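PDB 2JL1: triphenylmethane reductase from Citrobacter sp., which reduces triphenylmethane dyes, probably by hydride transfer from a nicotinamide cofactor (NADPH) held by its Rossmann-type nucleotide-binding fold. Local coordinates for residues 82-87 with 121-126; 144-149 with 249-254; 154-159 with 211-216; 207-212 with 275-280. One frame throughout, in Å; residues are numbered along the deposited sequence.

Contact 1: residues 82-87 with 121-126; sequences LLIVQH and HLATEY
H87 carries CG anti to its carbonyl carbon (chi1 -75°) and T124 places OG1 in the same way, which turns the edge of the imidazole and the threonine hydroxyl toward each other across the gap between helices 80-96 and 117-130. In this NADP-binding Rossmann fold the two helices follow the neighbouring strands 69-72 and 101-107. H87 CA and T124 CA, on the two helices, lie 6.3 Å apart. The central link is a hydrogen bond from H87 ND1 to T124 OG1, 2.8 Å long with an N-H...O angle of 155°; OG1 lies only 6° out of the ring plane, so an in-plane N-H is used. OG1 is also bonded to V120 O, a second hold on the same hydroxyl. Over one face of the imidazole sits CG of L83, from the preceding turn of its own helix. Beside this polar link, I84 CD1 touches A123 CB at 3.6 Å; T130 of the second subunit packs on I84, and Y126 of that subunit on A123, so the pair borders the dimer interface. Through its second nitrogen, NE2, the imidazole accepts the backbone N-H of G75, an NADP-binding residue.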
loop_
_atom_site.group_PDB
_atom_site.type_symbol
_atom_site.label_atom_id
_atom_site.label_comp_id
_atom_site.label_asym_id
_atom_site.label_seq_id
_atom_site.Cartn_x
_atom_site.Cartn_y
_atom_site.Cartn_z
ATOM N N LEU A 82 8.059 -3.761 9.141
ATOM C CA LEU A 82 9.298 -4.128 8.455
ATOM C C LEU A 82 9.028 -4.808 7.129
ATOM O O LEU A 82 9.703 -4.542 6.137
ATOM C CB LEU A 82 10.181 -5.045 9.327
ATOM C CG LEU A 82 11.350 -5.699 8.580
ATOM C CD1 LEU A 82 12.330 -4.602 8.084
ATOM C CD2 LEU A 82 12.080 -6.705 9.507
ATOM N N LEU A 83 8.054 -5.712 7.109
ATOM C CA LEU A 83 7.682 -6.399 5.876
ATOM C C LEU A 83 7.303 -5.443 4.714
ATOM O O LEU A 83 7.620 -5.710 3.567
ATOM C CB LEU A 83 6.545 -7.380 6.165
ATOM C CG LEU A 83 6.316 -8.476 5.148
ATOM C CD1 LEU A 83 7.630 -9.258 4.918
ATOM C CD2 LEU A 83 5.217 -9.375 5.649
ATOM N N ILE A 84 6.631 -4.345 5.028
ATOM C CA ILE A 84 6.303 -3.309 4.027
ATOM C C ILE A 84 7.561 -2.730 3.374
ATOM O O ILE A 84 7.640 -2.636 2.129
ATOM C CB ILE A 84 5.401 -2.231 4.654
ATOM C CG1 ILE A 84 4.018 -2.878 4.910
ATOM C CG2 ILE A 84 5.382 -0.915 3.816
ATOM C CD1 ILE A 84 2.865 -1.991 4.778
ATOM N N VAL A 85 8.537 -2.350 4.208
ATOM C CA VAL A 85 9.858 -1.888 3.729
ATOM C C VAL A 85 10.516 -2.939 2.846
ATOM O O VAL A 85 11.009 -2.619 1.774
ATOM C CB VAL A 85 10.847 -1.495 4.891
ATOM C CG1 VAL A 85 12.163 -0.956 4.324
ATOM C CG2 VAL A 85 10.233 -0.437 5.782
ATOM N N GLN A 86 10.532 -4.195 3.298
ATOM C CA GLN A 86 11.173 -5.267 2.518
ATOM C C GLN A 86 10.488 -5.430 1.171
ATOM O O GLN A 86 11.141 -5.475 0.116
ATOM C CB GLN A 86 11.139 -6.588 3.285
ATOM C CG GLN A 86 12.081 -6.613 4.497
ATOM C CD GLN A 86 11.971 -7.899 5.280
ATOM O OE1 GLN A 86 11.000 -8.646 5.135
ATOM N NE2 GLN A 86 12.965 -8.172 6.117
ATOM N N HIS A 87 9.160 -5.495 1.211
ATOM C CA HIS A 87 8.364 -5.615 -0.005
ATOM C C HIS A 87 8.564 -4.410 -0.912
ATOM O O HIS A 87 8.649 -4.561 -2.112
ATOM C CB HIS A 87 6.880 -5.803 0.338
ATOM C CG HIS A 87 6.533 -7.180 0.836
ATOM N ND1 HIS A 87 5.247 -7.667 0.827
ATOM C CD2 HIS A 87 7.307 -8.174 1.346
ATOM C CE1 HIS A 87 5.239 -8.902 1.304
ATOM N NE2 HIS A 87 6.478 -9.235 1.616
ATOM N N HIS A 121 -0.303 -6.894 2.471
ATOM C CA HIS A 121 -0.547 -7.411 1.127
ATOM C C HIS A 121 -1.158 -6.356 0.222
ATOM O O HIS A 121 -0.771 -6.216 -0.949
ATOM C CB HIS A 121 -1.392 -8.693 1.192
ATOM C CG HIS A 121 -0.640 -9.852 1.756
ATOM N ND1 HIS A 121 0.553 -10.300 1.214
ATOM C CD2 HIS A 121 -0.866 -10.612 2.850
ATOM C CE1 HIS A 121 1.013 -11.302 1.945
ATOM N NE2 HIS A 121 0.163 -11.520 2.935
ATOM N N LEU A 122 -2.086 -5.577 0.773
ATOM C CA LEU A 122 -2.722 -4.490 -0.019
ATOM C C LEU A 122 -1.714 -3.362 -0.335
ATOM O O LEU A 122 -1.686 -2.843 -1.465
ATOM C CB LEU A 122 -3.949 -3.952 0.704
ATOM C CG LEU A 122 -5.192 -4.870 0.664
ATOM C CD1 LEU A 122 -6.125 -4.601 1.875
ATOM C CD2 LEU A 122 -5.944 -4.700 -0.655
ATOM N N ALA A 123 -0.870 -3.014 0.640
ATOM C CA ALA A 123 0.190 -2.015 0.427
ATOM C C ALA A 123 1.128 -2.484 -0.687
ATOM O O ALA A 123 1.541 -1.689 -1.554
ATOM C CB ALA A 123 0.974 -1.748 1.741
ATOM N N THR A 124 1.449 -3.784 -0.679
ATOM C CA THR A 124 2.371 -4.374 -1.657
ATOM C C THR A 124 1.752 -4.420 -3.054
ATOM O O THR A 124 2.416 -4.089 -4.053
ATOM C CB THR A 124 2.841 -5.780 -1.192
ATOM O OG1 THR A 124 3.456 -5.632 0.096
ATOM C CG2 THR A 124 3.851 -6.375 -2.200
ATOM N N GLU A 125 0.476 -4.791 -3.126
ATOM C CA GLU A 125 -0.262 -4.721 -4.397
ATOM C C GLU A 125 -0.236 -3.299 -5.001
ATOM O O GLU A 125 0.056 -3.135 -6.187
ATOM C CB GLU A 125 -1.710 -5.190 -4.238
ATOM C CG GLU A 125 -1.869 -6.724 -4.212
ATOM C CD GLU A 125 -3.327 -7.189 -4.181
ATOM O OE1 GLU A 125 -4.254 -6.378 -4.482
ATOM O OE2 GLU A 125 -3.536 -8.391 -3.859
ATOM N N TYR A 126 -0.554 -2.286 -4.194
ATOM C CA TYR A 126 -0.460 -0.898 -4.652
ATOM C C TYR A 126 0.937 -0.485 -5.065
ATOM O O TYR A 126 1.089 0.255 -6.046
ATOM C CB TYR A 126 -1.043 0.080 -3.627
ATOM C CG TYR A 126 -2.528 0.117 -3.663
ATOM C CD1 TYR A 126 -3.201 0.641 -4.784
ATOM C CD2 TYR A 126 -3.285 -0.376 -2.611
ATOM C CE1 TYR A 126 -4.587 0.671 -4.837
ATOM C CE2 TYR A 126 -4.677 -0.333 -2.654
ATOM C CZ TYR A 126 -5.312 0.186 -3.776
ATOM O OH TYR A 126 -6.678 0.231 -3.834
#

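Contact 2: residues 144-149 with 249-254; sequences TDFFVN and AAIYDA
At F147 and Y252 the CA atoms of the short helix 144-147 and of helix 242-256 stand 10.1 Å apart, a separation bridged here by long side chains, with no direct backbone bond between the segments. The result is an aromatic-aliphatic cluster linking the region just after Rossmann strand 135-140 to a helix from the C-terminal part of the chain. I251 supplies two methyls, CD1 and CG2, one for each phenylalanine. Its CD1 meets the end of the F146 ring, 4.0 Å from CZ, the two side chains arriving from opposite directions. CG2 instead lies near the plane of the F147 ring, at its edge, 4.0 Å from CZ. F147 and Y252 run past each other in opposite senses, with F147 CE1 3.9 Å from Y252 CE1. The two phenylalanines diverge at their first torsion: CG of F146 is anti to the backbone N (chi1 -177°), that of F147 anti to the carbonyl carbon (chi1 -50°). This sets the edge of the F146 ring, at CD2, over one face of F147. Y252 also has F206 edge-to-face. A water donates to F147 O at 3.2 Å and lies 3.4 Å from Y252 OH, a weak second link across the gap. The nearest atoms of the F146 side chain and the bound NADP are about 5 Å apart, and D145 OD1 takes the backbone N-H of R175, a cofactor-binding residue. Within segment 144-149, N149 ND2 donates to D145 O at 2.9 Å with an N-H...O angle of 169°.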
loop_
_atom_site.group_PDB
_atom_site.type_symbol
_atom_site.label_atom_id
_atom_site.label_comp_id
_atom_site.label_asym_id
_atom_site.label_seq_id
_atom_site.Cartn_x
_atom_site.Cartn_y
_atom_site.Cartn_z
ATOM N N THR A 144 -4.227 -24.868 4.299
ATOM C CA THR A 144 -4.818 -26.025 4.989
ATOM C C THR A 144 -3.752 -26.698 5.867
ATOM O O THR A 144 -4.062 -27.188 6.953
ATOM C CB THR A 144 -5.356 -27.016 3.970
ATOM O OG1 THR A 144 -6.313 -26.347 3.153
ATOM C CG2 THR A 144 -6.014 -28.241 4.636
ATOM N N ASP A 145 -2.494 -26.666 5.399
ATOM C CA ASP A 145 -1.341 -27.297 6.093
ATOM C C ASP A 145 -1.106 -26.710 7.471
ATOM O O ASP A 145 -0.524 -27.370 8.313
ATOM C CB ASP A 145 -0.018 -27.144 5.290
ATOM C CG ASP A 145 -0.201 -27.286 3.789
ATOM O OD1 ASP A 145 -1.001 -26.543 3.193
ATOM O OD2 ASP A 145 0.505 -28.124 3.174
ATOM N N PHE A 146 -1.562 -25.475 7.701
ATOM C CA PHE A 146 -1.433 -24.830 9.008
ATOM C C PHE A 146 -2.251 -25.611 10.028
ATOM O O PHE A 146 -1.804 -25.808 11.149
ATOM C CB PHE A 146 -1.869 -23.353 8.969
ATOM C CG PHE A 146 -1.681 -22.627 10.277
ATOM C CD1 PHE A 146 -0.399 -22.256 10.703
ATOM C CD2 PHE A 146 -2.772 -22.333 11.092
ATOM C CE1 PHE A 146 -0.210 -21.596 11.913
ATOM C CE2 PHE A 146 -2.593 -21.685 12.321
ATOM C CZ PHE A 146 -1.301 -21.310 12.721
ATOM N N PHE A 147 -3.412 -26.114 9.601
ATOM C CA PHE A 147 -4.367 -26.798 10.474
ATOM C C PHE A 147 -4.275 -28.346 10.395
ATOM O O PHE A 147 -4.607 -29.063 11.341
ATOM C CB PHE A 147 -5.787 -26.358 10.093
ATOM C CG PHE A 147 -5.956 -24.863 9.996
ATOM C CD1 PHE A 147 -6.001 -24.085 11.142
ATOM C CD2 PHE A 147 -6.035 -24.234 8.754
ATOM C CE1 PHE A 147 -6.167 -22.687 11.063
ATOM C CE2 PHE A 147 -6.193 -22.843 8.663
ATOM C CZ PHE A 147 -6.238 -22.074 9.811
ATOM N N VAL A 148 -3.830 -28.848 9.252
ATOM C CA VAL A 148 -3.870 -30.271 8.980
ATOM C C VAL A 148 -2.457 -30.715 8.627
ATOM O O VAL A 148 -1.981 -30.508 7.521
ATOM C CB VAL A 148 -4.849 -30.604 7.832
ATOM C CG1 VAL A 148 -4.896 -32.110 7.583
ATOM C CG2 VAL A 148 -6.263 -30.071 8.138
ATOM N N ASN A 149 -1.796 -31.328 9.598
ATOM C CA ASN A 149 -0.389 -31.687 9.485
ATOM C C ASN A 149 -0.164 -32.814 10.473
ATOM O O ASN A 149 -1.128 -33.249 11.130
ATOM C CB ASN A 149 0.524 -30.473 9.778
ATOM C CG ASN A 149 0.162 -29.759 11.076
ATOM O OD1 ASN A 149 0.185 -30.353 12.156
ATOM N ND2 ASN A 149 -0.190 -28.485 10.971
ATOM N N ALA A 249 -4.047 -18.573 18.257
ATOM C CA ALA A 249 -5.326 -18.164 18.851
ATOM C C ALA A 249 -5.930 -16.999 18.073
ATOM O O ALA A 249 -7.155 -16.906 17.968
ATOM C CB ALA A 249 -5.163 -17.794 20.301
ATOM N N ALA A 250 -5.093 -16.107 17.530
ATOM C CA ALA A 250 -5.628 -14.938 16.839
ATOM C C ALA A 250 -6.222 -15.348 15.495
ATOM O O ALA A 250 -7.216 -14.772 15.042
ATOM C CB ALA A 250 -4.561 -13.857 16.658
ATOM N N ILE A 251 -5.610 -16.346 14.865
ATOM C CA ILE A 251 -6.087 -16.845 13.569
ATOM C C ILE A 251 -7.423 -17.581 13.781
ATOM O O ILE A 251 -8.351 -17.423 12.988
ATOM C CB ILE A 251 -5.011 -17.744 12.885
ATOM C CG1 ILE A 251 -3.891 -16.858 12.297
ATOM C CG2 ILE A 251 -5.613 -18.588 11.766
ATOM C CD1 ILE A 251 -2.607 -17.666 11.843
ATOM N N TYR A 252 -7.526 -18.361 14.862
ATOM C CA TYR A 252 -8.789 -19.034 15.176
ATOM C C TYR A 252 -9.878 -17.999 15.474
ATOM O O TYR A 252 -11.009 -18.154 15.071
ATOM C CB TYR A 252 -8.628 -19.937 16.392
ATOM C CG TYR A 252 -7.878 -21.236 16.166
ATOM C CD1 TYR A 252 -7.958 -21.932 14.955
ATOM C CD2 TYR A 252 -7.155 -21.810 17.206
ATOM C CE1 TYR A 252 -7.290 -23.147 14.776
ATOM C CE2 TYR A 252 -6.483 -23.027 17.048
ATOM C CZ TYR A 252 -6.556 -23.683 15.829
ATOM O OH TYR A 252 -5.918 -24.882 15.696
ATOM N N ASP A 253 -9.515 -16.927 16.160
ATOM C CA ASP A 253 -10.499 -15.894 16.514
ATOM C C ASP A 253 -11.014 -15.196 15.245
ATOM O O ASP A 253 -12.206 -14.936 15.117
ATOM C CB ASP A 253 -9.886 -14.886 17.518
ATOM C CG ASP A 253 -10.881 -13.828 17.963
ATOM O OD1 ASP A 253 -10.753 -12.674 17.527
ATOM O OD2 ASP A 253 -11.804 -14.152 18.725
ATOM N N ALA A 254 -10.124 -14.922 14.298
ATOM C CA ALA A 254 -10.523 -14.281 13.046
ATOM C C ALA A 254 -11.472 -15.234 12.312
ATOM O O ALA A 254 -12.504 -14.821 11.803
ATOM C CB ALA A 254 -9.266 -13.952 12.175
HETATM O O HOH W 1 -6.052 -27.723 13.854
#

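Contact 3: residues 154-159 with 211-216; sequences ASTESG and QILSEV. Unlike the reference sequence in segment 154-159: T156 (reference Ile).
L213 fits its forked end over one side of helix 153-158, a methyl to each of two successive residues. CD1 lies 3.7 Å from T156 OG1, while CD2 is 4.0 Å from S155 CB. With CG anti to the backbone N (chi1 -163°), the leucine extends toward the other helix. It thereby spans the gap between the backbones, where T156 CA and L213 CA are 7.4 Å apart. Contact with the threonine is on its hydroxyl branch: OG1 is also 4.0 Å from L213 CG. As the leucine atoms are all carbon, this is van der Waals packing. S155 presents its CB to the leucine and sends OG to a hydrogen bond with A160 O. The two helices belong to a small alpha/beta unit apart from the main Rossmann sheet, built around the parallel pair of strands 160-163 and 222-225. L213 reaches I161 of the first strand as well as L285 of helix 277-285, which places it in the layer between helices and strands. Just past the end of helix 153-158, G159 has a positive phi of 76°, which favours glycine; its backbone is hydrogen-bonded to that of V222 on the second strand. On the outward-facing part of helix 206-217, one turn is bridged by Q211 NE2, which donates to E215 OE2 at 2.6 Å with an N-H...O angle of 171°, approaching on the anti side of the carboxylate and out of its plane.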
loop_
_atom_site.group_PDB
_atom_site.type_symbol
_atom_site.label_atom_id
_atom_site.label_comp_id
_atom_site.label_asym_id
_atom_site.label_seq_id
_atom_site.Cartn_x
_atom_site.Cartn_y
_atom_site.Cartn_z
ATOM N N ALA A 154 -1.359 -35.589 17.802
ATOM C CA ALA A 154 -1.617 -35.143 19.163
ATOM C C ALA A 154 -3.113 -35.157 19.454
ATOM O O ALA A 154 -3.532 -35.490 20.565
ATOM C CB ALA A 154 -1.046 -33.735 19.379
ATOM N N SER A 155 -3.919 -34.780 18.457
ATOM C CA SER A 155 -5.378 -34.785 18.613
ATOM C C SER A 155 -5.955 -36.199 18.596
ATOM O O SER A 155 -6.892 -36.494 19.338
ATOM C CB SER A 155 -6.049 -33.889 17.558
ATOM O OG SER A 155 -5.826 -32.517 17.880
ATOM N N THR A 156 -5.402 -37.069 17.756
ATOM C CA THR A 156 -5.788 -38.480 17.762
ATOM C C THR A 156 -5.513 -39.076 19.145
ATOM O O THR A 156 -6.320 -39.852 19.658
ATOM C CB THR A 156 -5.073 -39.289 16.653
ATOM O OG1 THR A 156 -5.455 -38.795 15.356
ATOM C CG2 THR A 156 -5.391 -40.790 16.754
ATOM N N GLU A 157 -4.400 -38.674 19.762
ATOM C CA GLU A 157 -3.999 -39.197 21.071
ATOM C C GLU A 157 -4.948 -38.720 22.165
ATOM O O GLU A 157 -5.434 -39.521 22.959
ATOM C CB GLU A 157 -2.552 -38.787 21.414
ATOM C CG GLU A 157 -1.459 -39.451 20.542
ATOM C CD GLU A 157 -0.068 -38.769 20.666
ATOM O OE1 GLU A 157 0.198 -38.093 21.695
ATOM O OE2 GLU A 157 0.762 -38.914 19.730
ATOM N N SER A 158 -5.222 -37.417 22.181
ATOM C CA SER A 158 -6.024 -36.801 23.233
ATOM C C SER A 158 -7.521 -37.013 23.075
ATOM O O SER A 158 -8.267 -36.874 24.044
ATOM C CB SER A 158 -5.719 -35.299 23.316
ATOM O OG SER A 158 -6.322 -34.568 22.243
ATOM N N GLY A 159 -7.958 -37.342 21.858
ATOM C CA GLY A 159 -9.379 -37.379 21.519
ATOM C C GLY A 159 -10.069 -36.032 21.314
ATOM O O GLY A 159 -11.297 -35.958 21.356
ATOM N N GLN A 211 -14.456 -34.875 12.668
ATOM C CA GLN A 211 -15.235 -36.026 12.176
ATOM C C GLN A 211 -14.419 -36.758 11.143
ATOM O O GLN A 211 -14.346 -37.975 11.181
ATOM C CB GLN A 211 -16.620 -35.606 11.607
ATOM C CG GLN A 211 -17.376 -36.724 10.830
ATOM C CD GLN A 211 -17.904 -37.861 11.707
ATOM O OE1 GLN A 211 -18.208 -37.669 12.891
ATOM N NE2 GLN A 211 -18.017 -39.063 11.123
ATOM N N ILE A 212 -13.773 -36.020 10.247
ATOM C CA ILE A 212 -12.858 -36.616 9.279
ATOM C C ILE A 212 -11.667 -37.304 9.953
ATOM O O ILE A 212 -11.318 -38.422 9.574
ATOM C CB ILE A 212 -12.368 -35.570 8.228
ATOM C CG1 ILE A 212 -13.512 -35.184 7.273
ATOM C CG2 ILE A 212 -11.207 -36.100 7.438
ATOM C CD1 ILE A 212 -13.243 -33.878 6.516
ATOM N N LEU A 213 -11.035 -36.653 10.935
ATOM C CA LEU A 213 -9.938 -37.286 11.697
ATOM C C LEU A 213 -10.395 -38.574 12.407
ATOM O O LEU A 213 -9.651 -39.578 12.454
ATOM C CB LEU A 213 -9.375 -36.304 12.721
ATOM C CG LEU A 213 -8.018 -36.470 13.419
ATOM C CD1 LEU A 213 -6.916 -36.931 12.470
ATOM C CD2 LEU A 213 -7.659 -35.134 14.096
ATOM N N SER A 214 -11.588 -38.531 12.998
ATOM C CA SER A 214 -12.235 -39.717 13.567
ATOM C C SER A 214 -12.396 -40.858 12.549
ATOM O O SER A 214 -12.039 -42.007 12.834
ATOM C CB SER A 214 -13.611 -39.332 14.121
ATOM O OG SER A 214 -13.473 -38.422 15.197
ATOM N N GLU A 215 -12.910 -40.530 11.358
ATOM C CA GLU A 215 -13.108 -41.507 10.278
ATOM C C GLU A 215 -11.809 -42.147 9.819
ATOM O O GLU A 215 -11.733 -43.359 9.744
ATOM C CB GLU A 215 -13.826 -40.885 9.070
ATOM C CG GLU A 215 -15.324 -40.740 9.264
ATOM C CD GLU A 215 -15.950 -39.648 8.405
ATOM O OE1 GLU A 215 -15.298 -39.159 7.448
ATOM O OE2 GLU A 215 -17.114 -39.277 8.686
ATOM N N VAL A 216 -10.799 -41.321 9.537
ATOM C CA VAL A 216 -9.491 -41.767 9.041
ATOM C C VAL A 216 -8.728 -42.607 10.075
ATOM O O VAL A 216 -8.112 -43.627 9.736
ATOM C CB VAL A 216 -8.623 -40.555 8.597
ATOM C CG1 VAL A 216 -7.198 -40.965 8.275
ATOM C CG2 VAL A 216 -9.220 -39.888 7.359
#

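Contact 4: residues 207-212 with 275-280; sequences DELAQI and TPLKET
Between helix 206-217 and the start of helix 277-285 the backbones come nearest where I212 CA lies 6.2 Å from K278 CA; the gap widens to 8.0 Å between L209 CA and L277 CA. P276 occupies the N-cap of the second helix, so L277 and K278 both project from its first turn. I212 is gripped from two directions by these consecutive residues. Its CD1 meets the isopropyl end of L277, 3.6 Å from CD2, whereas its CG2 rests against the lysine backbone and stem, 3.8 Å from K278 CA and equally far from CG. L277 stretches out with CG anti to the backbone N (chi1 -173°), far enough for CD2 to graze L209 CD1 at 4.5 Å. K278 starts extended and then bends twice (chi3 -64°, chi4 -61°). The bends fold the end of the chain back, bringing K278 NZ to 3.8 Å from I212 CG1. The ammonium group also pairs with E215 in a salt bridge, one turn further along helix 206-217. In the fold, the contact joins helices 206-217 and 277-285: V281 backs both L209 and I212, W204 touches both L209 and L277, T144 of helix 144-147 packs on L277, and L209 rests on I161 of strand 160-163.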
loop_
_atom_site.group_PDB
_atom_site.type_symbol
_atom_site.label_atom_id
_atom_site.label_comp_id
_atom_site.label_asym_id
_atom_site.label_seq_id
_atom_site.Cartn_x
_atom_site.Cartn_y
_atom_site.Cartn_z
ATOM N N ASP A 207 -15.483 -28.793 13.532
ATOM C CA ASP A 207 -16.354 -29.955 13.740
ATOM C C ASP A 207 -16.164 -31.014 12.660
ATOM O O ASP A 207 -16.005 -32.192 12.979
ATOM C CB ASP A 207 -17.829 -29.547 13.812
ATOM C CG ASP A 207 -18.234 -29.075 15.185
ATOM O OD1 ASP A 207 -17.377 -28.994 16.092
ATOM O OD2 ASP A 207 -19.434 -28.820 15.379
ATOM N N GLU A 208 -16.185 -30.588 11.399
ATOM C CA GLU A 208 -15.975 -31.446 10.234
ATOM C C GLU A 208 -14.578 -32.070 10.220
ATOM O O GLU A 208 -14.426 -33.245 9.911
ATOM C CB GLU A 208 -16.151 -30.668 8.925
ATOM C CG GLU A 208 -16.124 -31.595 7.716
ATOM C CD GLU A 208 -16.400 -30.915 6.391
ATOM O OE1 GLU A 208 -16.709 -29.700 6.362
ATOM O OE2 GLU A 208 -16.333 -31.639 5.372
ATOM N N LEU A 209 -13.559 -31.266 10.539
ATOM C CA LEU A 209 -12.211 -31.792 10.649
ATOM C C LEU A 209 -12.108 -32.898 11.699
ATOM O O LEU A 209 -11.398 -33.888 11.487
ATOM C CB LEU A 209 -11.200 -30.670 10.983
ATOM C CG LEU A 209 -9.719 -31.095 11.058
ATOM C CD1 LEU A 209 -9.282 -31.808 9.766
ATOM C CD2 LEU A 209 -8.834 -29.876 11.321
ATOM N N ALA A 210 -12.749 -32.708 12.849
ATOM C CA ALA A 210 -12.703 -33.736 13.912
ATOM C C ALA A 210 -13.392 -35.027 13.453
ATOM O O ALA A 210 -12.948 -36.152 13.792
ATOM C CB ALA A 210 -13.322 -33.210 15.209
ATOM N N GLN A 211 -14.456 -34.875 12.668
ATOM C CA GLN A 211 -15.235 -36.026 12.176
ATOM C C GLN A 211 -14.419 -36.758 11.143
ATOM O O GLN A 211 -14.346 -37.975 11.181
ATOM C CB GLN A 211 -16.620 -35.606 11.607
ATOM C CG GLN A 211 -17.376 -36.724 10.830
ATOM C CD GLN A 211 -17.904 -37.861 11.707
ATOM O OE1 GLN A 211 -18.208 -37.669 12.891
ATOM N NE2 GLN A 211 -18.017 -39.063 11.123
ATOM N N ILE A 212 -13.773 -36.020 10.247
ATOM C CA ILE A 212 -12.858 -36.616 9.279
ATOM C C ILE A 212 -11.667 -37.304 9.953
ATOM O O ILE A 212 -11.318 -38.422 9.574
ATOM C CB ILE A 212 -12.368 -35.570 8.228
ATOM C CG1 ILE A 212 -13.512 -35.184 7.273
ATOM C CG2 ILE A 212 -11.207 -36.100 7.438
ATOM C CD1 ILE A 212 -13.243 -33.878 6.516
ATOM N N THR A 275 -8.200 -30.866 -3.933
ATOM C CA THR A 275 -7.932 -32.031 -3.101
ATOM C C THR A 275 -8.903 -32.025 -1.937
ATOM O O THR A 275 -8.955 -31.054 -1.193
ATOM C CB THR A 275 -6.501 -31.963 -2.574
ATOM O OG1 THR A 275 -5.616 -31.871 -3.698
ATOM C CG2 THR A 275 -6.153 -33.191 -1.734
ATOM N N PRO A 276 -9.673 -33.111 -1.779
ATOM C CA PRO A 276 -10.600 -33.247 -0.663
ATOM C C PRO A 276 -9.854 -33.151 0.667
ATOM O O PRO A 276 -8.744 -33.678 0.796
ATOM C CB PRO A 276 -11.142 -34.666 -0.847
ATOM C CG PRO A 276 -10.982 -34.951 -2.289
ATOM C CD PRO A 276 -9.696 -34.303 -2.651
ATOM N N LEU A 277 -10.471 -32.521 1.653
ATOM C CA LEU A 277 -9.873 -32.396 2.993
ATOM C C LEU A 277 -9.450 -33.755 3.555
ATOM O O LEU A 277 -8.383 -33.883 4.165
ATOM C CB LEU A 277 -10.855 -31.703 3.943
ATOM C CG LEU A 277 -10.373 -31.314 5.345
ATOM C CD1 LEU A 277 -9.186 -30.297 5.292
ATOM C CD2 LEU A 277 -11.573 -30.716 6.061
ATOM N N LYS A 278 -10.282 -34.773 3.334
ATOM C CA LYS A 278 -9.988 -36.124 3.848
ATOM C C LYS A 278 -8.665 -36.678 3.310
ATOM O O LYS A 278 -7.922 -37.322 4.056
ATOM C CB LYS A 278 -11.137 -37.109 3.563
ATOM C CG LYS A 278 -10.990 -38.399 4.375
ATOM C CD LYS A 278 -12.016 -39.475 4.034
ATOM C CE LYS A 278 -13.423 -39.038 4.372
ATOM N NZ LYS A 278 -13.613 -38.747 5.832
ATOM N N GLU A 279 -8.380 -36.441 2.029
ATOM C CA GLU A 279 -7.097 -36.839 1.411
ATOM C C GLU A 279 -5.909 -36.127 2.053
ATOM O O GLU A 279 -4.848 -36.717 2.254
ATOM C CB GLU A 279 -7.123 -36.612 -0.112
ATOM C CG GLU A 279 -5.801 -36.897 -0.863
ATOM C CD GLU A 279 -5.300 -38.363 -0.809
ATOM O OE1 GLU A 279 -5.981 -39.268 -0.245
ATOM O OE2 GLU A 279 -4.198 -38.612 -1.370
ATOM N N THR A 280 -6.097 -34.852 2.395
ATOM C CA THR A 280 -5.047 -34.095 3.076
ATOM C C THR A 280 -4.841 -34.634 4.488
ATOM O O THR A 280 -3.707 -34.742 4.948
ATOM C CB THR A 280 -5.349 -32.556 3.047
ATOM O OG1 THR A 280 -5.497 -32.141 1.677
ATOM C CG2 THR A 280 -4.218 -31.766 3.680
#

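Overall arrangement
Contact 1 closes first along the chain and stands alone, in the Rossmann half beside the cofactor and the dimer interface; its centre is about 23 Å from that of contact 2 and 39 Å from that of contact 3. The other three gather in the smaller part of the molecule, away from the seven-stranded sheet. Contact 3 is nested within the loop closed by contact 2, and contact 4 alternates with contact 2 along the sequence. Contacts 3 and 4 share helix 206-217, with centres 10 Å apart. V148 packs on L209, joining contact 2 to contact 4. Contact 2, with F146 near the bound NADP, stands where the Rossmann part meets the smaller one.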